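Local coordinates for protein D-mandelate dehydrogenase (Rhodotorula graminis, PDB 2W2K) that probably oxidises D-mandelate and reduces the corresponding 2-oxo acid with a nicotinamide cofactor, as a member of the D-isomer specific 2-hydroxyacid dehydrogenase family, at residues L7-P12 against E53-L58; E28-N33 against K47-F52; K82-A87 against V104-S109. All coordinates share one frame; numbering follows the deposited sequence.

Contact 1. Residues L7-P12 against E53-L58; sequences LLLGDP and EAIIKL
Three backbone hydrogen bonds join Leu7 and Leu9 to Ala54 and Ile56 in parallel register: Leu7 N donates to Ala54 O (3.0 Å), Ile56 N to Leu7 O (3.1 Å) and Leu9 N to Ile56 O. A CA-H...O contact from Ile55 to Leu7 O adds to the pairing. This is the 5-8/54-57 pair in the five-stranded parallel sheet of an open, flavodoxin-like alpha/beta domain. Apolar contacts occupy both faces. On the face carrying Leu8 and Ile56, CD1 of Leu8 meets CG2 of Ile56 (3.9 Å) and CD1 of Leu58 (4.1 Å); helices 17-26 and 310-330 cover this side. On the other, Leu9 CG rests against Ile55 CG2 at 3.8 Å; that methyl, anti to the backbone N, also passes close to Leu7 O, and Trp69 touches both side chains. Beyond the strand ends a water takes over the polar link: it donates to Leu9 O (2.7 Å) and Asp11 O and accepts from Leu58 N. Leu58 CD1 packs against the backbone of Pro12, 3.5 Å from its C atom.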
# COMPACT_ATOMS: atom_id res chain seq x y z
N LEU B 7 14.76 9.90 36.87
CA LEU B 7 13.30 9.88 37.02
C LEU B 7 12.67 9.18 35.80
O LEU B 7 12.92 9.61 34.68
CB LEU B 7 12.74 11.32 37.15
CG LEU B 7 11.22 11.40 37.44
CD1 LEU B 7 10.95 10.95 38.87
CD2 LEU B 7 10.72 12.84 37.25
N LEU B 8 11.84 8.16 36.05
CA LEU B 8 11.12 7.39 35.00
C LEU B 8 9.70 7.91 34.84
O LEU B 8 8.92 7.82 35.78
CB LEU B 8 11.08 5.89 35.36
CG LEU B 8 10.27 4.94 34.45
CD1 LEU B 8 10.79 5.00 32.99
CD2 LEU B 8 10.33 3.52 34.96
N LEU B 9 9.38 8.47 33.66
CA LEU B 9 8.04 8.97 33.35
C LEU B 9 7.18 7.87 32.72
O LEU B 9 7.35 7.52 31.53
CB LEU B 9 8.07 10.19 32.40
CG LEU B 9 8.68 11.53 32.81
CD1 LEU B 9 8.49 12.56 31.65
CD2 LEU B 9 8.10 12.07 34.13
N GLY B 10 6.27 7.32 33.51
CA GLY B 10 5.42 6.22 33.04
C GLY B 10 6.06 4.83 33.08
O GLY B 10 6.97 4.58 33.89
N ASP B 11 5.58 3.93 32.21
CA ASP B 11 5.97 2.51 32.22
C ASP B 11 7.48 2.24 31.97
O ASP B 11 8.14 2.97 31.23
CB ASP B 11 5.16 1.71 31.17
CG ASP B 11 3.70 1.45 31.59
OD1 ASP B 11 3.33 1.67 32.76
OD2 ASP B 11 2.92 1.03 30.70
N PRO B 12 8.04 1.16 32.58
CA PRO B 12 9.43 0.73 32.28
C PRO B 12 9.53 0.09 30.89
O PRO B 12 8.54 0.08 30.14
CB PRO B 12 9.72 -0.31 33.38
CG PRO B 12 8.33 -0.91 33.66
CD PRO B 12 7.39 0.28 33.58
N GLU B 53 19.63 13.51 38.24
CA GLU B 53 20.49 14.03 37.18
C GLU B 53 19.95 13.84 35.75
O GLU B 53 20.43 14.49 34.80
CB GLU B 53 21.91 13.41 37.28
CG GLU B 53 22.74 13.85 38.50
CD GLU B 53 22.23 13.31 39.84
OE1 GLU B 53 21.91 12.11 39.96
OE2 GLU B 53 22.19 14.10 40.81
N ALA B 54 18.98 12.94 35.59
CA ALA B 54 18.34 12.70 34.28
C ALA B 54 16.85 12.36 34.40
O ALA B 54 16.35 11.98 35.49
CB ALA B 54 19.11 11.54 33.52
N ILE B 55 16.13 12.52 33.27
CA ILE B 55 14.77 12.04 33.09
C ILE B 55 14.73 11.17 31.81
O ILE B 55 15.31 11.57 30.78
CB ILE B 55 13.76 13.25 32.92
CG1 ILE B 55 13.74 14.17 34.15
CG2 ILE B 55 12.34 12.71 32.63
CD1 ILE B 55 13.38 15.66 33.79
N ILE B 56 14.02 10.04 31.86
CA ILE B 56 13.78 9.15 30.69
C ILE B 56 12.27 8.86 30.43
O ILE B 56 11.46 8.70 31.38
CB ILE B 56 14.62 7.79 30.82
CG1 ILE B 56 14.81 7.09 29.45
CG2 ILE B 56 14.07 6.89 31.95
CD1 ILE B 56 15.82 5.88 29.41
N LYS B 57 11.91 8.81 29.15
CA LYS B 57 10.50 8.63 28.71
C LYS B 57 10.55 7.64 27.52
O LYS B 57 10.94 8.02 26.38
CB LYS B 57 9.92 10.01 28.30
CG LYS B 57 8.36 10.07 28.01
CD LYS B 57 8.01 11.44 27.38
CE LYS B 57 6.50 11.68 27.10
NZ LYS B 57 5.90 10.78 26.04
N LEU B 58 10.20 6.37 27.78
CA LEU B 58 10.48 5.25 26.86
C LEU B 58 9.51 5.07 25.67
O LEU B 58 9.81 4.30 24.73
CB LEU B 58 10.59 3.93 27.65
CG LEU B 58 11.76 3.85 28.66
CD1 LEU B 58 11.57 2.68 29.65
CD2 LEU B 58 13.07 3.69 27.96
O HOH W 1 8.63 5.63 30.13

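Contact 2. Residues E28-N33 against K47-F52; sequences EVIPAN and KRYGDF
The phenol ring of Tyr49 reaches the 28-33 segment with its hydroxyl end, and Ala32 O lies at the edge of the ring, near its plane. Pro31 O and CG2 of Ile30 approach the same ring obliquely, the methyl 4.1 Å from Tyr49 CD1. Away from this segment, Leu7 of the neighbouring strand and Phe40 and Ala43 of helix 37-45 also touch the Tyr49 side chain, so the ring is wedged between the sheet and that helix. At its far end Tyr49 OH donates to Ala32 O over 2.7 Å. The hydroxyl lies in the carbonyl plane and uses a lone pair, with a C=O...O angle of 130°. CG of Tyr49 is anti to its own carbonyl carbon (chi1 -50°), and this torsion carries the ring from the turn across to Ala32.

The rest is van der Waals packing. Ile30 directs its branches to different places: CG2 to the tyrosine ring, and CD1 to the carbonyl oxygen of Tyr49 at 4.0 Å and to CB of Phe52 at 4.3 Å. Ala32 CB lies 4.4 Å from Tyr49 CZ.

Lys47 closes the preceding helix in a Schellman motif and starts a type I beta turn that ends at Gly50, with Gly50 N bonded to Lys47 O. The contact thus fastens this turn, on the way from helix 37-45 to strand 54-57, against strand 28-31 at the border of the sheet and the residue that follows it, Ala32. Arg5, on the adjacent strand, bonds to Tyr49 O and Asp51 O and forms a salt bridge with Glu28. With one hydrogen bond amid apolar contacts, the hydroxyl probably fixes where the end of the tyrosine ring sits, while Ile30 and Ala32 supply apolar surface alongside it.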
# COMPACT_ATOMS: atom_id res chain seq x y z
N GLU B 28 20.34 4.62 39.53
CA GLU B 28 19.16 4.45 40.42
C GLU B 28 17.91 5.01 39.71
O GLU B 28 17.78 6.23 39.56
CB GLU B 28 19.37 5.15 41.78
CG GLU B 28 18.16 5.03 42.72
CD GLU B 28 18.27 5.93 43.96
OE1 GLU B 28 19.31 6.59 44.14
OE2 GLU B 28 17.28 6.01 44.72
N VAL B 29 17.01 4.12 39.28
CA VAL B 29 15.78 4.52 38.53
C VAL B 29 14.61 4.71 39.48
O VAL B 29 14.25 3.79 40.25
CB VAL B 29 15.43 3.48 37.40
CG1 VAL B 29 14.10 3.90 36.65
CG2 VAL B 29 16.55 3.44 36.38
N ILE B 30 14.03 5.92 39.45
CA ILE B 30 12.95 6.37 40.35
C ILE B 30 11.58 6.47 39.60
O ILE B 30 11.42 7.32 38.72
CB ILE B 30 13.28 7.78 40.96
CG1 ILE B 30 14.74 7.85 41.48
CG2 ILE B 30 12.22 8.19 42.01
CD1 ILE B 30 15.29 9.31 41.55
N PRO B 31 10.60 5.59 39.91
CA PRO B 31 9.25 5.77 39.29
C PRO B 31 8.56 7.10 39.68
O PRO B 31 8.46 7.41 40.87
CB PRO B 31 8.45 4.55 39.81
CG PRO B 31 9.48 3.57 40.25
CD PRO B 31 10.64 4.39 40.78
N ALA B 32 8.08 7.87 38.70
CA ALA B 32 7.35 9.13 38.99
C ALA B 32 5.99 8.88 39.67
O ALA B 32 5.48 9.74 40.42
CB ALA B 32 7.18 10.00 37.70
N ASN B 33 5.41 7.70 39.44
CA ASN B 33 4.11 7.35 40.02
C ASN B 33 3.04 8.43 39.73
O ASN B 33 2.36 8.93 40.65
CB ASN B 33 4.24 7.07 41.53
CG ASN B 33 4.98 5.76 41.83
OD1 ASN B 33 4.86 4.79 41.09
ND2 ASN B 33 5.74 5.74 42.92
N LYS B 47 9.99 18.57 46.79
CA LYS B 47 11.21 17.75 46.64
C LYS B 47 10.99 16.24 46.87
O LYS B 47 11.88 15.55 47.40
CB LYS B 47 12.34 18.27 47.55
CG LYS B 47 12.69 19.75 47.36
CD LYS B 47 13.87 20.15 48.27
N ARG B 48 9.82 15.72 46.48
CA ARG B 48 9.42 14.33 46.78
C ARG B 48 10.40 13.27 46.24
O ARG B 48 10.62 12.24 46.89
CB ARG B 48 8.01 14.02 46.27
CG ARG B 48 6.86 14.60 47.16
N TYR B 49 10.97 13.53 45.07
CA TYR B 49 11.92 12.59 44.41
C TYR B 49 13.42 12.79 44.77
O TYR B 49 14.28 12.02 44.31
CB TYR B 49 11.72 12.65 42.86
CG TYR B 49 10.28 12.51 42.38
CD1 TYR B 49 9.59 11.28 42.45
CD2 TYR B 49 9.60 13.63 41.84
CE1 TYR B 49 8.26 11.17 42.00
CE2 TYR B 49 8.28 13.52 41.37
CZ TYR B 49 7.62 12.31 41.46
OH TYR B 49 6.32 12.22 41.00
N GLY B 50 13.73 13.80 45.59
CA GLY B 50 15.15 14.21 45.83
C GLY B 50 15.81 14.84 44.59
O GLY B 50 15.13 15.15 43.60
N ASP B 51 17.14 15.03 44.66
CA ASP B 51 17.94 15.52 43.53
C ASP B 51 18.13 14.38 42.51
O ASP B 51 18.59 13.31 42.88
CB ASP B 51 19.33 15.96 44.00
CG ASP B 51 19.38 17.38 44.57
OD1 ASP B 51 18.33 18.00 44.84
OD2 ASP B 51 20.53 17.88 44.75
N PHE B 52 17.80 14.62 41.23
CA PHE B 52 18.10 13.63 40.16
C PHE B 52 18.87 14.31 39.01
O PHE B 52 18.80 15.55 38.85
CB PHE B 52 16.83 12.87 39.67
CG PHE B 52 15.65 13.76 39.34
CD1 PHE B 52 15.49 14.30 38.04
CD2 PHE B 52 14.67 14.02 40.31
CE1 PHE B 52 14.39 15.12 37.72
CE2 PHE B 52 13.55 14.84 40.02
CZ PHE B 52 13.40 15.38 38.71

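Contact 3. Residues K82-A87 against V104-S109; sequences KVFAAA and VAFANS
Phe106 turns the edge of its ring to a face of Phe84 in a T-shaped stack, with centroids 5.4 Å apart and planes at 89°. CE1 of Phe106 stands 4.0 Å above the Phe84 plane, displaced toward the rim, while Phe84 CB lies in the plane of the Phe106 ring at its edge. Both CG atoms are anti to their backbone N (chi1 -175° and -173°), which lays the two side chains alongside each other, pointing the same way; CZ of Phe106 goes on to Ala86 CB at 4.1 Å, and the side chain also touches Leu99 of helix 96-101. A smaller leucine in place of Phe106 would probably leave the Phe84 face without its aromatic edge and open a gap beside Ala86 and Leu99.

The backbones are paired by four hydrogen bonds between segments 82-87 and 104-109, three of them within strands 83-86 and 105-107, in the parallel register of a beta-alpha-beta unit built through helix 96-101; among them are Phe84 N to Ala105 O (3.0 Å) and Ala107 N to Phe84 O (3.1 Å). On the opposite face small side chains meet, Ala85 CB and Ala107 CB at 4.4 Å, and helix 310-330 touches Val83 and Ala107.

The ends differ. At the exposed start, the Lys82 amine hydrogen-bonds to Ser345 OG, and its carbonyl accepts from Ala105 N. At the far end, where Ala87 and Ser109 are buried, Ser109 OG donates to Ala86 O (3.0 Å) from above the carbonyl plane. This hydroxyl thus satisfies a buried carbonyl where the regular backbone pairing has stopped, probably holding the two segments together as they leave the sheet.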
# COMPACT_ATOMS: atom_id res chain seq x y z
N LYS B 82 20.73 17.38 34.55
CA LYS B 82 21.62 17.60 33.38
C LYS B 82 21.03 17.22 31.99
O LYS B 82 21.42 17.81 30.97
CB LYS B 82 23.00 16.90 33.57
CG LYS B 82 23.92 17.59 34.63
CD LYS B 82 25.31 16.89 34.79
CE LYS B 82 26.24 17.81 35.59
NZ LYS B 82 27.59 17.21 35.83
N VAL B 83 20.11 16.25 31.94
CA VAL B 83 19.65 15.72 30.63
C VAL B 83 18.28 15.04 30.70
O VAL B 83 17.96 14.38 31.70
CB VAL B 83 20.75 14.72 29.98
CG1 VAL B 83 21.06 13.52 30.89
CG2 VAL B 83 20.34 14.22 28.57
N PHE B 84 17.50 15.19 29.61
CA PHE B 84 16.15 14.58 29.44
C PHE B 84 16.15 13.92 28.04
O PHE B 84 16.34 14.63 27.04
CB PHE B 84 15.10 15.73 29.53
CG PHE B 84 13.62 15.31 29.50
CD1 PHE B 84 13.19 13.99 29.19
CD2 PHE B 84 12.65 16.29 29.71
CE1 PHE B 84 11.79 13.67 29.15
CE2 PHE B 84 11.25 15.99 29.68
CZ PHE B 84 10.82 14.67 29.40
N ALA B 85 15.98 12.59 27.96
CA ALA B 85 15.85 11.87 26.67
C ALA B 85 14.44 11.28 26.52
O ALA B 85 13.96 10.58 27.43
CB ALA B 85 16.94 10.74 26.55
N ALA B 86 13.80 11.50 25.36
CA ALA B 86 12.39 11.07 25.14
C ALA B 86 12.18 10.36 23.80
O ALA B 86 12.83 10.73 22.81
CB ALA B 86 11.43 12.27 25.23
N ALA B 87 11.27 9.38 23.79
CA ALA B 87 10.78 8.74 22.57
C ALA B 87 10.08 9.73 21.62
O ALA B 87 9.49 10.70 22.08
CB ALA B 87 9.82 7.59 22.93
N VAL B 104 19.76 22.41 31.04
CA VAL B 104 19.37 21.02 30.81
C VAL B 104 19.38 20.69 29.30
O VAL B 104 18.70 21.35 28.52
CB VAL B 104 17.95 20.69 31.39
CG1 VAL B 104 17.59 19.17 31.17
CG2 VAL B 104 17.84 21.09 32.88
N ALA B 105 20.15 19.66 28.92
CA ALA B 105 20.26 19.19 27.53
C ALA B 105 19.07 18.29 27.20
O ALA B 105 18.64 17.50 28.04
CB ALA B 105 21.59 18.39 27.35
N PHE B 106 18.55 18.40 25.97
CA PHE B 106 17.43 17.54 25.52
C PHE B 106 17.83 16.68 24.30
O PHE B 106 18.60 17.12 23.43
CB PHE B 106 16.18 18.40 25.21
CG PHE B 106 14.92 17.59 24.90
CD1 PHE B 106 14.25 16.88 25.91
CD2 PHE B 106 14.38 17.58 23.60
CE1 PHE B 106 13.07 16.13 25.63
CE2 PHE B 106 13.21 16.84 23.31
CZ PHE B 106 12.56 16.11 24.34
N ALA B 107 17.31 15.46 24.25
CA ALA B 107 17.38 14.58 23.08
C ALA B 107 16.01 14.00 22.78
O ALA B 107 15.32 13.49 23.69
CB ALA B 107 18.38 13.45 23.33
N ASN B 108 15.60 14.07 21.51
CA ASN B 108 14.48 13.24 21.03
C ASN B 108 15.03 11.89 20.49
O ASN B 108 16.16 11.51 20.80
CB ASN B 108 13.63 13.99 19.99
CG ASN B 108 14.43 14.43 18.75
OD1 ASN B 108 15.51 13.92 18.48
ND2 ASN B 108 13.86 15.37 17.97
N SER B 109 14.22 11.18 19.71
CA SER B 109 14.63 9.91 19.10
C SER B 109 14.48 10.03 17.56
O SER B 109 13.99 9.11 16.90
CB SER B 109 13.82 8.72 19.70
OG SER B 109 14.03 8.62 21.13

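All three contacts reach the five-stranded parallel sheet ordered 28-31, 5-8, 54-57, 83-86, 105-107, contact 2 with one segment only. Contact 1 takes its middle, with the centres of contacts 2 and 3 each about 10 Å away and about 17 Å apart. Leu8 binds Ile30 and Ala32 through its backbone, joining contacts 1 and 2, while Glu53 with Lys82 and Lys57 with Ala87 join contacts 1 and 3. Along the chain, contact 2 is nested in the loop that contact 1 closes; contact 3 follows. The sheet is separate from the seven-stranded, NAD-binding Rossmann-type sheet, and contact 3 lies nearest that cofactor site, Asn108 and Ala87 about 11 Å from Ile174 and Gly307, respectively, between side chains.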